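Local coordinates for PAC2 family protein (PDB 3MNF) that is of unknown function, belongs to the PAC2 family related to proteasome assembly chaperones, and may take part in chromosome partitioning, at residues A[194-199]-A[210-215]; A[176-181]-A[200-205]; A[45-50]-A[68-73]. All blocks are in the same frame, centred on the assembly; numbering follows the deposited sequence.

Contact 1 (A[194-199]-A[210-215])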
loop_
_atom_site.group_PDB
_atom_site.type_symbol
_atom_site.label_atom_id
_atom_site.label_comp_id
_atom_site.label_asym_id
_atom_site.label_seq_id
_atom_site.Cartn_x
_atom_site.Cartn_y
_atom_site.Cartn_z
ATOM N N ALA A 194 37.017 -11.176 13.728
ATOM C CA ALA A 194 35.936 -11.880 13.027
ATOM C C ALA A 194 35.590 -11.282 11.659
ATOM O O ALA A 194 35.189 -11.999 10.735
ATOM C CB ALA A 194 34.692 -11.953 13.886
ATOM N N THR A 195 35.719 -9.966 11.536
ATOM C CA THR A 195 35.551 -9.330 10.246
ATOM C C THR A 195 36.554 -9.974 9.302
ATOM O O THR A 195 36.213 -10.376 8.183
ATOM C CB THR A 195 35.779 -7.820 10.345
ATOM O OG1 THR A 195 34.799 -7.262 11.226
ATOM C CG2 THR A 195 35.660 -7.167 8.984
ATOM N N LEU A 196 37.782 -10.108 9.789
ATOM C CA LEU A 196 38.860 -10.657 9.004
ATOM C C LEU A 196 38.583 -12.106 8.633
ATOM O O LEU A 196 38.908 -12.534 7.523
ATOM C CB LEU A 196 40.176 -10.538 9.764
ATOM C CG LEU A 196 41.457 -10.921 9.031
ATOM C CD1 LEU A 196 41.518 -10.246 7.662
ATOM C CD2 LEU A 196 42.700 -10.592 9.895
ATOM N N ALA A 197 37.969 -12.853 9.550
ATOM C CA ALA A 197 37.676 -14.256 9.303
ATOM C C ALA A 197 36.698 -14.392 8.137
ATOM O O ALA A 197 36.861 -15.265 7.284
ATOM C CB ALA A 197 37.147 -14.908 10.548
ATOM N N LEU A 198 35.706 -13.497 8.095
ATOM C CA LEU A 198 34.713 -13.463 7.022
ATOM C C LEU A 198 35.382 -13.135 5.703
ATOM O O LEU A 198 35.203 -13.858 4.717
ATOM C CB LEU A 198 33.603 -12.441 7.308
ATOM C CG LEU A 198 32.555 -12.757 8.379
ATOM C CD1 LEU A 198 31.672 -11.563 8.563
ATOM C CD2 LEU A 198 31.702 -13.981 8.079
ATOM N N LEU A 199 36.170 -12.058 5.701
ATOM C CA LEU A 199 36.844 -11.605 4.493
ATOM C C LEU A 199 37.758 -12.666 3.894
ATOM O O LEU A 199 37.738 -12.874 2.687
ATOM C CB LEU A 199 37.600 -10.309 4.745
ATOM C CG LEU A 199 36.693 -9.081 4.783
ATOM C CD1 LEU A 199 37.527 -7.816 4.770
ATOM C CD2 LEU A 199 35.733 -9.090 3.623
ATOM N N ILE A 210 41.262 -9.540 -1.754
ATOM C CA ILE A 210 40.694 -8.464 -0.936
ATOM C C ILE A 210 41.788 -7.724 -0.167
ATOM O O ILE A 210 42.527 -8.346 0.614
ATOM C CB ILE A 210 39.707 -9.007 0.092
ATOM C CG1 ILE A 210 38.558 -9.742 -0.606
ATOM C CG2 ILE A 210 39.219 -7.879 0.973
ATOM C CD1 ILE A 210 37.727 -10.619 0.296
ATOM N N PRO A 211 41.897 -6.397 -0.367
ATOM C CA PRO A 211 42.868 -5.620 0.410
ATOM C C PRO A 211 42.375 -5.455 1.845
ATOM O O PRO A 211 41.291 -4.920 2.069
ATOM C CB PRO A 211 42.926 -4.267 -0.322
ATOM C CG PRO A 211 42.155 -4.466 -1.606
ATOM C CD PRO A 211 41.155 -5.546 -1.308
ATOM N N LEU A 212 43.167 -5.929 2.800
ATOM C CA LEU A 212 42.762 -5.989 4.201
ATOM C C LEU A 212 43.152 -4.752 5.005
ATOM O O LEU A 212 42.839 -4.664 6.194
ATOM C CB LEU A 212 43.334 -7.243 4.863
ATOM C CG LEU A 212 43.215 -8.577 4.112
ATOM C CD1 LEU A 212 44.397 -9.497 4.451
ATOM C CD2 LEU A 212 41.874 -9.262 4.368
ATOM N N GLY A 213 43.828 -3.802 4.358
ATOM C CA GLY A 213 44.237 -2.550 4.995
ATOM C C GLY A 213 44.783 -2.743 6.399
ATOM O O GLY A 213 45.667 -3.571 6.619
ATOM N N GLU A 214 44.227 -1.996 7.353
ATOM C CA GLU A 214 44.733 -1.994 8.732
ATOM C C GLU A 214 44.172 -3.149 9.588
ATOM O O GLU A 214 44.608 -3.338 10.734
ATOM C CB GLU A 214 44.501 -0.629 9.437
ATOM C CG GLU A 214 44.791 0.650 8.627
ATOM C CD GLU A 214 46.054 0.563 7.771
ATOM O OE1 GLU A 214 47.177 0.710 8.309
ATOM O OE2 GLU A 214 45.924 0.357 6.541
ATOM N N LEU A 215 43.232 -3.919 9.027
ATOM C CA LEU A 215 42.574 -5.022 9.749
ATOM C C LEU A 215 43.463 -6.084 10.420
ATOM O O LEU A 215 43.246 -6.405 11.588
ATOM C CB LEU A 215 41.559 -5.726 8.855
ATOM C CG LEU A 215 40.125 -5.216 8.834
ATOM C CD1 LEU A 215 39.424 -5.814 7.630
ATOM C CD2 LEU A 215 39.399 -5.558 10.122
#
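OG1 of T195 is gripped by three oxygens, T24 OG1, A21 O and N191 O, while CG2 of the same residue meets CD1 of L215 at 4.2 Å. Two of those partners are carbonyls that can only accept, so the single hydroxyl proton can serve just one of them at a time. No hydrogen bond joins 194-199 to 210-215; the interface is apolar, mainly leucine and isoleucine methyls, with I210 CD1 against the L199 backbone. CD1 of L199 lies between two of these methyls, 4.0 Å from L215 CD1 and 4.2 Å from I210 CG2, and its side chain crosses both partners at about a right angle. One turn back along the helix, L196 carries CG opposite its backbone N (chi1 -173°), which brings its CD1 to 3.5 Å from L212 CD2. That L212 methyl also approaches L199 CB at 4.4 Å, so it bridges two side chains three residues apart. Polar groups outside the interface fix the returning chain: I210 N bonds E203 OE1, and P211 O bonds H28 NE2 of helix 21-32. A type II' beta turn follows from L212 to L215, closed by L215 N to L212 O at 3.0 Å, with G213 at a positive phi of 43°. The whole is a helix-loop-helix connection, in which the chain leaving helix 192-206 doubles back along it and turns into helix 215-226.

Contact 2 (A[176-181]-A[200-205])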
loop_
_atom_site.group_PDB
_atom_site.type_symbol
_atom_site.label_atom_id
_atom_site.label_comp_id
_atom_site.label_asym_id
_atom_site.label_seq_id
_atom_site.Cartn_x
_atom_site.Cartn_y
_atom_site.Cartn_z
ATOM N N VAL A 176 24.745 -18.262 -0.911
ATOM C CA VAL A 176 25.295 -18.860 0.298
ATOM C C VAL A 176 25.459 -17.746 1.307
ATOM O O VAL A 176 25.725 -16.598 0.937
ATOM C CB VAL A 176 26.652 -19.596 0.043
ATOM C CG1 VAL A 176 27.610 -18.737 -0.746
ATOM C CG2 VAL A 176 27.301 -20.008 1.340
ATOM N N SER A 177 25.268 -18.070 2.577
ATOM C CA SER A 177 25.615 -17.127 3.617
ATOM C C SER A 177 26.754 -17.696 4.428
ATOM O O SER A 177 26.793 -18.898 4.690
ATOM C CB SER A 177 24.418 -16.808 4.505
ATOM O OG SER A 177 23.711 -17.982 4.842
ATOM N N LEU A 178 27.687 -16.823 4.797
ATOM C CA LEU A 178 28.809 -17.171 5.650
ATOM C C LEU A 178 28.593 -16.591 7.027
ATOM O O LEU A 178 28.302 -15.407 7.162
ATOM C CB LEU A 178 30.089 -16.602 5.063
ATOM C CG LEU A 178 30.370 -16.922 3.598
ATOM C CD1 LEU A 178 31.520 -16.099 3.099
ATOM C CD2 LEU A 178 30.696 -18.377 3.464
ATOM N N TRP A 179 28.728 -17.430 8.042
ATOM C CA TRP A 179 28.561 -17.024 9.427
ATOM C C TRP A 179 29.857 -17.097 10.251
ATOM O O TRP A 179 30.580 -18.098 10.224
ATOM C CB TRP A 179 27.496 -17.888 10.078
ATOM C CG TRP A 179 26.144 -17.575 9.537
ATOM C CD1 TRP A 179 25.559 -18.124 8.437
ATOM C CD2 TRP A 179 25.216 -16.601 10.042
ATOM N NE1 TRP A 179 24.337 -17.560 8.229
ATOM C CE2 TRP A 179 24.096 -16.626 9.202
ATOM C CE3 TRP A 179 25.232 -15.711 11.121
ATOM C CZ2 TRP A 179 22.992 -15.812 9.408
ATOM C CZ3 TRP A 179 24.138 -14.900 11.317
ATOM C CH2 TRP A 179 23.033 -14.958 10.464
ATOM N N ALA A 180 30.159 -16.041 10.992
ATOM C CA ALA A 180 31.283 -16.109 11.903
ATOM C C ALA A 180 30.729 -16.198 13.305
ATOM O O ALA A 180 29.732 -15.563 13.601
ATOM C CB ALA A 180 32.159 -14.893 11.736
ATOM N N ALA A 181 31.351 -17.005 14.159
ATOM C CA ALA A 181 30.927 -17.114 15.563
ATOM C C ALA A 181 31.808 -16.249 16.431
ATOM O O ALA A 181 33.017 -16.444 16.474
ATOM C CB ALA A 181 30.967 -18.548 16.037
ATOM N N ASN A 200 38.534 -13.348 4.732
ATOM C CA ASN A 200 39.339 -14.468 4.260
ATOM C C ASN A 200 38.503 -15.555 3.576
ATOM O O ASN A 200 38.890 -16.064 2.519
ATOM C CB ASN A 200 40.165 -15.066 5.396
ATOM C CG ASN A 200 41.254 -14.117 5.886
ATOM O OD1 ASN A 200 41.893 -13.422 5.085
ATOM N ND2 ASN A 200 41.468 -14.076 7.211
ATOM N N ARG A 201 37.353 -15.896 4.162
ATOM C CA ARG A 201 36.573 -17.017 3.669
ATOM C C ARG A 201 35.890 -16.642 2.358
ATOM O O ARG A 201 35.757 -17.458 1.448
ATOM C CB ARG A 201 35.577 -17.482 4.728
ATOM C CG ARG A 201 34.657 -18.630 4.282
ATOM C CD ARG A 201 35.298 -20.007 4.439
ATOM N NE ARG A 201 34.535 -21.087 3.797
ATOM C CZ ARG A 201 34.546 -21.355 2.485
ATOM N NH1 ARG A 201 35.248 -20.603 1.640
ATOM N NH2 ARG A 201 33.847 -22.381 2.002
ATOM N N LEU A 202 35.484 -15.385 2.270
ATOM C CA LEU A 202 34.878 -14.837 1.073
ATOM C C LEU A 202 35.844 -14.889 -0.091
ATOM O O LEU A 202 35.454 -15.160 -1.217
ATOM C CB LEU A 202 34.467 -13.390 1.331
ATOM C CG LEU A 202 33.833 -12.622 0.175
ATOM C CD1 LEU A 202 32.502 -13.263 -0.219
ATOM C CD2 LEU A 202 33.667 -11.150 0.541
ATOM N N GLU A 203 37.114 -14.625 0.199
ATOM C CA GLU A 203 38.157 -14.569 -0.818
ATOM C C GLU A 203 38.332 -15.924 -1.488
ATOM O O GLU A 203 38.495 -15.999 -2.699
ATOM C CB GLU A 203 39.472 -14.076 -0.210
ATOM C CG GLU A 203 40.475 -13.624 -1.254
ATOM C CD GLU A 203 41.700 -12.915 -0.685
ATOM O OE1 GLU A 203 41.555 -11.900 0.033
ATOM O OE2 GLU A 203 42.823 -13.367 -0.988
ATOM N N ASP A 204 38.265 -16.982 -0.683
ATOM C CA ASP A 204 38.381 -18.354 -1.164
ATOM C C ASP A 204 37.177 -18.773 -2.012
ATOM O O ASP A 204 37.296 -19.565 -2.949
ATOM C CB ASP A 204 38.574 -19.321 0.017
ATOM C CG ASP A 204 40.003 -19.261 0.616
ATOM O OD1 ASP A 204 41.009 -19.241 -0.143
ATOM O OD2 ASP A 204 40.124 -19.241 1.864
ATOM N N LEU A 205 36.018 -18.230 -1.680
ATOM C CA LEU A 205 34.789 -18.565 -2.369
ATOM C C LEU A 205 34.674 -17.863 -3.724
ATOM O O LEU A 205 34.344 -18.471 -4.736
ATOM C CB LEU A 205 33.630 -18.173 -1.478
ATOM C CG LEU A 205 32.239 -18.582 -1.924
ATOM C CD1 LEU A 205 32.096 -20.095 -1.895
ATOM C CD2 LEU A 205 31.230 -17.906 -1.002
#
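Strand segment 176-181 and helix segment 200-205 run roughly antiparallel, their directions 153° apart and their axes 10.1 Å apart at closest approach, with V176 facing L205 and L178 facing L202. At that separation only side chains bridge the gap, and no hydrogen bond crosses it. V176 and L205 reach toward each other tip to tip, V176 CG1 standing 3.7 Å from L205 CD2. The torsion of V176 (chi1 48°) sets CG1 between the backbone N and the carbonyl carbon, and this is the branch that does the touching. L178 divides its two methyls. CD1 lies against the helix backbone, 4.1 Å from L202 N and 4.4 Å from L202 CB, whereas CD2 meets the aliphatic root of R201, 4.1 Å from CG, the two side chains crossing at about a right angle. R201 therefore contributes a methylene rather than its charge to the interface. CD1 of L178 also comes within 4.5 Å of L205 CD2, so L205 CD2 touches both V176 and L178. The backbone of V176 and L178 is hydrogen-bonded to strand 115-124, and S177 to V137 of strand 134-138. Both flanking strands add apolar cover: V117 touches L178 and L205, and V134 touches L178 and R201. The CB of S177 points away from the helix, and S177 and W179 pack on V161 of helix 160-171, so strand 175-183 lies in a mixed sheet between that helix and helix 192-206.

Contact 3 (A[45-50]-A[68-73])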
loop_
_atom_site.group_PDB
_atom_site.type_symbol
_atom_site.label_atom_id
_atom_site.label_comp_id
_atom_site.label_asym_id
_atom_site.label_seq_id
_atom_site.Cartn_x
_atom_site.Cartn_y
_atom_site.Cartn_z
ATOM N N ASP A 45 9.106 1.859 3.455
ATOM C CA ASP A 45 8.418 0.567 3.354
ATOM C C ASP A 45 8.845 -0.450 4.378
ATOM O O ASP A 45 8.135 -1.428 4.576
ATOM C CB ASP A 45 8.595 -0.056 1.968
ATOM C CG ASP A 45 7.837 0.712 0.882
ATOM O OD1 ASP A 45 6.610 0.977 1.052
ATOM O OD2 ASP A 45 8.489 1.061 -0.148
ATOM N N TYR A 46 9.988 -0.248 5.032
ATOM C CA TYR A 46 10.584 -1.351 5.763
ATOM C C TYR A 46 10.944 -1.140 7.233
ATOM O O TYR A 46 11.065 -2.115 7.998
ATOM C CB TYR A 46 11.804 -1.789 5.008
ATOM C CG TYR A 46 11.514 -2.221 3.594
ATOM C CD1 TYR A 46 12.077 -1.558 2.519
ATOM C CD2 TYR A 46 10.687 -3.297 3.341
ATOM C CE1 TYR A 46 11.828 -1.954 1.240
ATOM C CE2 TYR A 46 10.423 -3.705 2.049
ATOM C CZ TYR A 46 11.000 -3.029 1.010
ATOM O OH TYR A 46 10.738 -3.431 -0.260
ATOM N N TYR A 47 11.103 0.128 7.615
ATOM C CA TYR A 47 11.713 0.493 8.877
ATOM C C TYR A 47 10.762 1.229 9.824
ATOM O O TYR A 47 10.094 2.207 9.461
ATOM C CB TYR A 47 12.991 1.281 8.632
ATOM C CG TYR A 47 14.065 0.495 7.918
ATOM C CD1 TYR A 47 14.214 0.574 6.533
ATOM C CD2 TYR A 47 14.922 -0.351 8.616
ATOM C CE1 TYR A 47 15.174 -0.164 5.868
ATOM C CE2 TYR A 47 15.904 -1.097 7.958
ATOM C CZ TYR A 47 16.024 -0.992 6.586
ATOM O OH TYR A 47 16.996 -1.713 5.925
ATOM N N ASP A 48 10.669 0.698 11.035
ATOM C CA ASP A 48 10.004 1.328 12.134
ATOM C C ASP A 48 11.012 2.347 12.621
ATOM O O ASP A 48 12.147 1.983 12.950
ATOM C CB ASP A 48 9.729 0.288 13.204
ATOM C CG ASP A 48 9.073 0.874 14.431
ATOM O OD1 ASP A 48 9.626 1.844 14.990
ATOM O OD2 ASP A 48 8.010 0.358 14.856
ATOM N N PHE A 49 10.616 3.617 12.664
ATOM C CA PHE A 49 11.578 4.669 12.896
ATOM C C PHE A 49 11.707 5.002 14.358
ATOM O O PHE A 49 12.486 5.869 14.743
ATOM C CB PHE A 49 11.246 5.914 12.081
ATOM C CG PHE A 49 11.293 5.694 10.611
ATOM C CD1 PHE A 49 12.475 5.341 9.988
ATOM C CD2 PHE A 49 10.164 5.850 9.842
ATOM C CE1 PHE A 49 12.520 5.138 8.614
ATOM C CE2 PHE A 49 10.198 5.638 8.468
ATOM C CZ PHE A 49 11.372 5.280 7.856
ATOM N N GLN A 50 10.958 4.343 15.203
ATOM C CA GLN A 50 11.230 4.582 16.602
ATOM C C GLN A 50 12.313 3.611 17.022
ATOM O O GLN A 50 13.126 3.912 17.870
ATOM C CB GLN A 50 9.959 4.464 17.441
ATOM C CG GLN A 50 9.063 5.650 17.211
ATOM C CD GLN A 50 7.784 5.624 17.969
ATOM O OE1 GLN A 50 7.398 4.645 18.576
ATOM N NE2 GLN A 50 7.101 6.727 17.928
ATOM N N PRO A 68 17.611 5.257 8.198
ATOM C CA PRO A 68 18.073 3.889 8.094
ATOM C C PRO A 68 17.712 3.361 6.726
ATOM O O PRO A 68 16.619 3.628 6.252
ATOM C CB PRO A 68 17.236 3.159 9.137
ATOM C CG PRO A 68 16.088 4.044 9.428
ATOM C CD PRO A 68 16.591 5.417 9.243
ATOM N N THR A 69 18.611 2.637 6.067
ATOM C CA THR A 69 18.215 1.987 4.814
ATOM C C THR A 69 19.156 0.875 4.378
ATOM O O THR A 69 19.958 0.430 5.160
ATOM C CB THR A 69 17.899 3.023 3.682
ATOM O OG1 THR A 69 17.146 2.375 2.638
ATOM C CG2 THR A 69 19.180 3.684 3.148
ATOM N N THR A 70 18.994 0.385 3.161
ATOM C CA THR A 70 19.843 -0.651 2.623
ATOM C C THR A 70 20.274 -0.070 1.315
ATOM O O THR A 70 19.434 0.264 0.472
ATOM C CB THR A 70 19.060 -1.951 2.399
ATOM O OG1 THR A 70 18.637 -2.461 3.672
ATOM C CG2 THR A 70 19.907 -2.988 1.712
ATOM N N ARG A 71 21.582 0.094 1.160
ATOM C CA ARG A 71 22.100 0.824 0.031
ATOM C C ARG A 71 22.915 -0.102 -0.859
ATOM O O ARG A 71 23.608 -0.990 -0.363
ATOM C CB ARG A 71 22.907 2.007 0.520
ATOM C CG ARG A 71 23.208 3.051 -0.541
ATOM C CD ARG A 71 23.686 4.381 0.087
ATOM N NE ARG A 71 23.069 4.630 1.400
ATOM C CZ ARG A 71 22.102 5.515 1.636
ATOM N NH1 ARG A 71 21.611 6.279 0.648
ATOM N NH2 ARG A 71 21.633 5.641 2.878
ATOM N N LEU A 72 22.796 0.093 -2.172
ATOM C CA LEU A 72 23.518 -0.700 -3.161
ATOM C C LEU A 72 24.596 0.103 -3.912
ATOM O O LEU A 72 24.324 1.194 -4.424
ATOM C CB LEU A 72 22.537 -1.308 -4.161
ATOM C CG LEU A 72 21.517 -2.329 -3.647
ATOM C CD1 LEU A 72 20.206 -1.646 -3.254
ATOM C CD2 LEU A 72 21.230 -3.392 -4.691
ATOM N N SER A 73 25.811 -0.444 -3.968
ATOM C CA SER A 73 26.904 0.167 -4.730
ATOM C C SER A 73 27.679 -0.875 -5.528
ATOM O O SER A 73 27.628 -2.068 -5.197
ATOM C CB SER A 73 27.865 0.891 -3.797
ATOM O OG SER A 73 28.510 -0.024 -2.938
#
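The phenol oxygen of Y47 has two polar partners: T70 OG1 donates to Y47 OH at 2.9 Å, at the ring edge near its plane, and Y47 OH is also bonded to I91 O. Because a carbonyl can only accept, the second bond uses the phenol's own proton. With CG opposite the carbonyl carbon (chi1 -64°), the Y47 ring points to P68, which lies over one face, its O 3.9 Å from Y47 CD1 and its CB offset toward the rim. A phenylalanine here would keep the ring, but T70 OG1 and I91 O would probably be left without the oxygen that links them. F49 uses its rim instead: P68 CG lies in the plane of that ring, 3.8 Å from F49 CE1, and Y47 O stands 3.5 Å above its centre. Between these two segments the chain makes the antiparallel hairpin of strands 55-59 and 62-66, so the contact closes the base of that arm where strand 70-78 of the main sheet takes over. D48 forms an Asx turn, OD1 accepting from Q50 N at 2.8 Å. The F49 ring also meets W67 edge-to-face, and W97 of a second subunit at about 55° between planes.

Overall arrangement
Contacts 1 and 2 share helix 192-206: contact 2 holds it to the central sheet, while contact 1 packs the following loop on another part of its surface. They touch through I210 N and E203 OE1, and through L198 CD2 against A180 CB. Contact 2 is buried and contact 1 only partly so, yet both are apolar across their segments. Contact 3 lies on the opposite side of the chain's centre, about 25 Å from contact 2 and 26 Å from contact 1, centre to centre. It reaches the same sheet as contact 2, but combines aromatic rings with a hydroxyl bond, and although buried, it abuts neighbouring subunits, unlike the other two.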